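Local coordinates for protein putative hydrolase (Chloroflexus aurantiacus J-10-fl, PDB 3CMN) that probably acts as a zincin-like metallopeptidase, a hydrolase expected to cut peptide bonds with the help of a bound metal ion, at residues Q258-L263 and L346-I352; L263-Y267 and A336-W340. One frame throughout, in Å; residues are numbered along the deposited sequence.

Overall arrangement
Both contacts use helix 248-279, in which residue L263 is common to the two. In contact 1 the loop 346-348 and the start of helix 349-353 lie along residues 258-263; in contact 2 the 3-10 turn 337-340 packs against the next helical turn, 263-267. Their centres are about 9 Å apart, and V339 CG2 joins them, lying 3.6 Å from P347 CD. Contact 2 borders helix 174-193, which carries an HExxH sequence (H184, E185, H188) whose histidines could supply metal ligands, as in zincins; no metal is bound to them here. The I264 and W340 side chains touch that helix at E191, and E265 touches H188.

Contact 1: residues Q258-L263 and L346-I352; sequences QALMSL and LPSMDEI
A259, L260, S262 and L263 form one side of a buried apolar contact in which the capped start of helix 349-353, with the loop leading into it, packs on the middle of helix 248-279. The short helix opens with a capping box made by S348 and E351, within the predominantly helical fold of this putative zincin. No hydrogen bond links the two segments. The backbones come nearest at A259 and M349, whose CA atoms are 5.1 Å apart, a closeness that the small alanine side chain permits. The A259 methyl points into the loop and rests against the carbonyl oxygen of P347, with CB 3.3 Å from O. M349 folds back through bends at its second and third torsions, which brings SD against the helix backbone, 3.8 Å from A259 CA. One turn further along its helix, I352 extends CD1 to S262, meeting both CB and OG, the latter at 3.3 Å.

L346 fills the other end of the contact by splitting its two methyls between leucines one turn apart: CD1 meets L260 CD1 at 3.9 Å, while CD2 turns to L263 CD2. The second pair is modelled tighter than normal packing, and its exact separation is doubtful. L263 carries CG anti to its backbone N (chi1 177°), sending the branch out to L346 and placing CD1 near the P347 ring. F323 of helix 319-331 touches L263, P347 and I352, helping to bury the group. E351 OE2 is engaged in a salt bridge with R361, while OE1 accepts S348 N through its anti lone pair at 2.7 Å. The box is closed by the return bond, nearly straight at 167°, from E351 N to S348 OG at 3.0 Å.

Contact 2: residues L263-Y267 and A336-W340; sequences LIEGY and ASRVW
The Y267 ring receives the indole edge of W340 on one face, with NE1 3.3 Å above the ring plane and over its centre; the backbone oxygen of A336 lies at the Y267 edge, 3.5 Å from CE1. The pair is T-shaped, its planes at 73° and the centroid of the five-membered indole ring 4.4 Å from that of Y267. L263 CD2 and V339 CG1 lie over one face of the indole, toward its rim, and I264 CG1 is at its edge near CH2. V339 meets L263 tip to tip: its CG2, anti to the backbone N, points at L263 CD2, while CG1 passes beside Y267 CE1. The phenol oxygen reaches the 3-10 turn, with OH 3.3 Å from S337 CA. With an alanine here in place of Y267, the NE1 edge of W340 would probably lose the ring face it rests on, opening a gap beside V339 and the 3-10 turn. W340 also stacks on Y195, and its carbonyl oxygen accepts W197 NE1. This aromatic cluster joins helix 248-279 to the 3-10 turn beside helix 174-193, whose HExxH sequence is consistent with a zincin-type active site.

Contact 1: residues Q258-L263 and L346-I352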
loop_
_atom_site.group_PDB
_atom_site.type_symbol
_atom_site.label_atom_id
_atom_site.label_comp_id
_atom_site.label_asym_id
_atom_site.label_seq_id
_atom_site.Cartn_x
_atom_site.Cartn_y
_atom_site.Cartn_z
ATOM N N GLN A 258 -11.132 -6.921 1.706
ATOM C CA GLN A 258 -11.590 -5.577 1.417
ATOM C C GLN A 258 -11.617 -4.710 2.670
ATOM O O GLN A 258 -11.154 -3.570 2.640
ATOM C CB GLN A 258 -12.974 -5.628 0.774
ATOM C CG GLN A 258 -12.940 -6.051 -0.684
ATOM C CD GLN A 258 -14.320 -6.323 -1.248
ATOM O OE1 GLN A 258 -15.291 -5.652 -0.892
ATOM N NE2 GLN A 258 -14.410 -7.299 -2.150
ATOM N N ALA A 259 -12.144 -5.239 3.773
ATOM C CA ALA A 259 -12.203 -4.465 5.007
ATOM C C ALA A 259 -10.806 -4.179 5.569
ATOM O O ALA A 259 -10.572 -3.123 6.134
ATOM C CB ALA A 259 -13.069 -5.186 6.042
ATOM N N LEU A 260 -9.877 -5.116 5.414
ATOM C CA LEU A 260 -8.507 -4.915 5.899
ATOM C C LEU A 260 -7.832 -3.813 5.070
ATOM O O LEU A 260 -7.259 -2.876 5.609
ATOM C CB LEU A 260 -7.701 -6.222 5.787
ATOM C CG LEU A 260 -6.174 -6.132 5.988
ATOM C CD1 LEU A 260 -5.850 -5.806 7.461
ATOM C CD2 LEU A 260 -5.514 -7.465 5.590
ATOM N N MET A 261 -7.908 -3.933 3.752
ATOM C CA MET A 261 -7.313 -2.939 2.869
ATOM C C MET A 261 -7.887 -1.548 3.175
ATOM O O MET A 261 -7.162 -0.557 3.214
ATOM C CB MET A 261 -7.549 -3.335 1.400
ATOM C CG MET A 261 -6.332 -3.974 0.715
ATOM S SD MET A 261 -5.514 -5.332 1.607
ATOM C CE MET A 261 -4.176 -4.465 2.401
ATOM N N SER A 262 -9.190 -1.487 3.423
ATOM C CA SER A 262 -9.854 -0.229 3.740
ATOM C C SER A 262 -9.353 0.405 5.046
ATOM O O SER A 262 -9.056 1.602 5.097
ATOM C CB SER A 262 -11.352 -0.451 3.826
ATOM O OG SER A 262 -12.002 0.764 4.142
ATOM N N LEU A 263 -9.257 -0.396 6.101
ATOM C CA LEU A 263 -8.777 0.102 7.384
ATOM C C LEU A 263 -7.319 0.561 7.273
ATOM O O LEU A 263 -6.930 1.606 7.805
ATOM C CB LEU A 263 -8.876 -0.996 8.443
ATOM C CG LEU A 263 -8.306 -0.502 9.767
ATOM C CD1 LEU A 263 -9.383 0.280 10.487
ATOM C CD2 LEU A 263 -7.822 -1.654 10.603
ATOM N N LEU A 346 -10.903 -6.045 13.610
ATOM C CA LEU A 346 -11.010 -5.265 12.380
ATOM C C LEU A 346 -12.491 -5.169 12.099
ATOM O O LEU A 346 -13.233 -6.116 12.340
ATOM C CB LEU A 346 -10.343 -5.976 11.199
ATOM C CG LEU A 346 -8.832 -6.178 11.163
ATOM C CD1 LEU A 346 -8.500 -7.085 10.002
ATOM C CD2 LEU A 346 -8.116 -4.835 11.029
ATOM N N PRO A 347 -12.950 -4.024 11.593
ATOM C CA PRO A 347 -14.379 -3.902 11.306
ATOM C C PRO A 347 -14.731 -4.661 10.038
ATOM O O PRO A 347 -13.852 -4.975 9.229
ATOM C CB PRO A 347 -14.565 -2.402 11.128
ATOM C CG PRO A 347 -13.282 -2.006 10.466
ATOM C CD PRO A 347 -12.243 -2.769 11.290
ATOM N N SER A 348 -16.012 -4.974 9.881
ATOM C CA SER A 348 -16.470 -5.650 8.678
ATOM C C SER A 348 -16.681 -4.485 7.715
ATOM O O SER A 348 -16.535 -3.324 8.113
ATOM C CB SER A 348 -17.800 -6.352 8.935
ATOM O OG SER A 348 -18.805 -5.409 9.273
ATOM N N MET A 349 -17.010 -4.770 6.459
ATOM C CA MET A 349 -17.257 -3.679 5.530
ATOM C C MET A 349 -18.459 -2.901 6.055
ATOM O O MET A 349 -18.527 -1.679 5.936
ATOM C CB MET A 349 -17.518 -4.209 4.115
ATOM C CG MET A 349 -16.242 -4.387 3.294
ATOM S SD MET A 349 -15.226 -2.881 3.227
ATOM C CE MET A 349 -16.401 -1.749 2.583
ATOM N N ASP A 350 -19.393 -3.620 6.665
ATOM C CA ASP A 350 -20.582 -3.006 7.251
ATOM C C ASP A 350 -20.204 -2.036 8.362
ATOM O O ASP A 350 -20.645 -0.886 8.369
ATOM C CB ASP A 350 -21.506 -4.078 7.823
ATOM C CG ASP A 350 -22.526 -4.559 6.818
ATOM O OD1 ASP A 350 -23.286 -3.712 6.296
ATOM O OD2 ASP A 350 -22.570 -5.777 6.546
ATOM N N GLU A 351 -19.381 -2.501 9.302
ATOM C CA GLU A 351 -18.947 -1.659 10.415
ATOM C C GLU A 351 -18.207 -0.432 9.892
ATOM O O GLU A 351 -18.262 0.635 10.496
ATOM C CB GLU A 351 -18.075 -2.473 11.377
ATOM C CG GLU A 351 -18.870 -3.569 12.081
ATOM C CD GLU A 351 -18.014 -4.516 12.903
ATOM O OE1 GLU A 351 -17.108 -5.160 12.326
ATOM O OE2 GLU A 351 -18.250 -4.626 14.127
ATOM N N ILE A 352 -17.519 -0.580 8.765
ATOM C CA ILE A 352 -16.809 0.542 8.172
ATOM C C ILE A 352 -17.834 1.568 7.691
ATOM O O ILE A 352 -17.585 2.776 7.726
ATOM C CB ILE A 352 -15.907 0.068 6.993
ATOM C CG1 ILE A 352 -14.511 -0.243 7.526
ATOM C CG2 ILE A 352 -15.834 1.123 5.890
ATOM C CD1 ILE A 352 -13.577 -0.833 6.500
#

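Contact 2: residues L263-Y267 and A336-W340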
loop_
_atom_site.group_PDB
_atom_site.type_symbol
_atom_site.label_atom_id
_atom_site.label_comp_id
_atom_site.label_asym_id
_atom_site.label_seq_id
_atom_site.Cartn_x
_atom_site.Cartn_y
_atom_site.Cartn_z
ATOM N N LEU A 263 -9.257 -0.396 6.101
ATOM C CA LEU A 263 -8.777 0.102 7.384
ATOM C C LEU A 263 -7.319 0.561 7.273
ATOM O O LEU A 263 -6.930 1.606 7.805
ATOM C CB LEU A 263 -8.876 -0.996 8.443
ATOM C CG LEU A 263 -8.306 -0.502 9.767
ATOM C CD1 LEU A 263 -9.383 0.280 10.487
ATOM C CD2 LEU A 263 -7.822 -1.654 10.603
ATOM N N ILE A 264 -6.507 -0.248 6.604
ATOM C CA ILE A 264 -5.110 0.090 6.418
ATOM C C ILE A 264 -4.981 1.484 5.768
ATOM O O ILE A 264 -4.159 2.294 6.211
ATOM C CB ILE A 264 -4.402 -0.997 5.564
ATOM C CG1 ILE A 264 -4.210 -2.260 6.421
ATOM C CG2 ILE A 264 -3.076 -0.484 5.036
ATOM C CD1 ILE A 264 -3.470 -3.385 5.736
ATOM N N GLU A 265 -5.798 1.765 4.746
ATOM C CA GLU A 265 -5.761 3.064 4.063
ATOM C C GLU A 265 -6.344 4.172 4.929
ATOM O O GLU A 265 -5.742 5.239 5.071
ATOM C CB GLU A 265 -6.529 3.017 2.736
ATOM C CG GLU A 265 -5.872 2.158 1.664
ATOM C CD GLU A 265 -4.452 2.601 1.352
ATOM O OE1 GLU A 265 -4.273 3.773 0.951
ATOM O OE2 GLU A 265 -3.519 1.779 1.510
ATOM N N GLY A 266 -7.512 3.906 5.504
ATOM C CA GLY A 266 -8.172 4.876 6.357
ATOM C C GLY A 266 -7.384 5.208 7.611
ATOM O O GLY A 266 -7.264 6.373 7.989
ATOM N N TYR A 267 -6.836 4.193 8.264
ATOM C CA TYR A 267 -6.059 4.442 9.466
ATOM C C TYR A 267 -4.784 5.170 9.064
ATOM O O TYR A 267 -4.309 6.055 9.776
ATOM C CB TYR A 267 -5.691 3.136 10.166
ATOM C CG TYR A 267 -5.577 3.304 11.660
ATOM C CD1 TYR A 267 -6.640 2.956 12.494
ATOM C CD2 TYR A 267 -4.429 3.845 12.242
ATOM C CE1 TYR A 267 -6.571 3.136 13.867
ATOM C CE2 TYR A 267 -4.346 4.033 13.624
ATOM C CZ TYR A 267 -5.430 3.674 14.436
ATOM O OH TYR A 267 -5.393 3.846 15.813
ATOM N N ALA A 336 -9.711 3.716 19.182
ATOM C CA ALA A 336 -9.577 3.336 17.778
ATOM C C ALA A 336 -8.362 2.432 17.505
ATOM O O ALA A 336 -8.355 1.678 16.534
ATOM C CB ALA A 336 -9.488 4.590 16.915
ATOM N N SER A 337 -7.336 2.513 18.350
ATOM C CA SER A 337 -6.147 1.687 18.167
ATOM C C SER A 337 -6.422 0.212 18.470
ATOM O O SER A 337 -5.594 -0.655 18.180
ATOM C CB SER A 337 -5.008 2.174 19.061
ATOM O OG SER A 337 -5.221 1.797 20.408
ATOM N N ARG A 338 -7.582 -0.068 19.051
ATOM C CA ARG A 338 -7.955 -1.436 19.387
ATOM C C ARG A 338 -8.110 -2.312 18.147
ATOM O O ARG A 338 -8.054 -3.544 18.225
ATOM C CB ARG A 338 -9.257 -1.449 20.182
ATOM C CG ARG A 338 -9.107 -0.941 21.590
ATOM C CD ARG A 338 -10.436 -1.010 22.274
ATOM N NE ARG A 338 -10.383 -0.484 23.625
ATOM C CZ ARG A 338 -11.417 -0.507 24.459
ATOM N NH1 ARG A 338 -12.569 -1.035 24.062
ATOM N NH2 ARG A 338 -11.302 0.002 25.678
ATOM N N VAL A 339 -8.308 -1.673 17.002
ATOM C CA VAL A 339 -8.459 -2.407 15.757
ATOM C C VAL A 339 -7.165 -3.187 15.430
ATOM O O VAL A 339 -7.199 -4.141 14.662
ATOM C CB VAL A 339 -8.824 -1.423 14.597
ATOM C CG1 VAL A 339 -7.582 -0.631 14.136
ATOM C CG2 VAL A 339 -9.465 -2.177 13.460
ATOM N N TRP A 340 -6.044 -2.787 16.045
ATOM C CA TRP A 340 -4.725 -3.408 15.820
ATOM C C TRP A 340 -4.337 -4.526 16.795
ATOM O O TRP A 340 -3.215 -5.036 16.741
ATOM C CB TRP A 340 -3.606 -2.349 15.889
ATOM C CG TRP A 340 -3.653 -1.299 14.827
ATOM C CD1 TRP A 340 -3.783 0.051 15.014
ATOM C CD2 TRP A 340 -3.591 -1.503 13.407
ATOM N NE1 TRP A 340 -3.814 0.697 13.801
ATOM C CE2 TRP A 340 -3.700 -0.231 12.797
ATOM C CE3 TRP A 340 -3.461 -2.639 12.588
ATOM C CZ2 TRP A 340 -3.684 -0.059 11.409
ATOM C CZ3 TRP A 340 -3.445 -2.467 11.205
ATOM C CH2 TRP A 340 -3.559 -1.183 10.630
#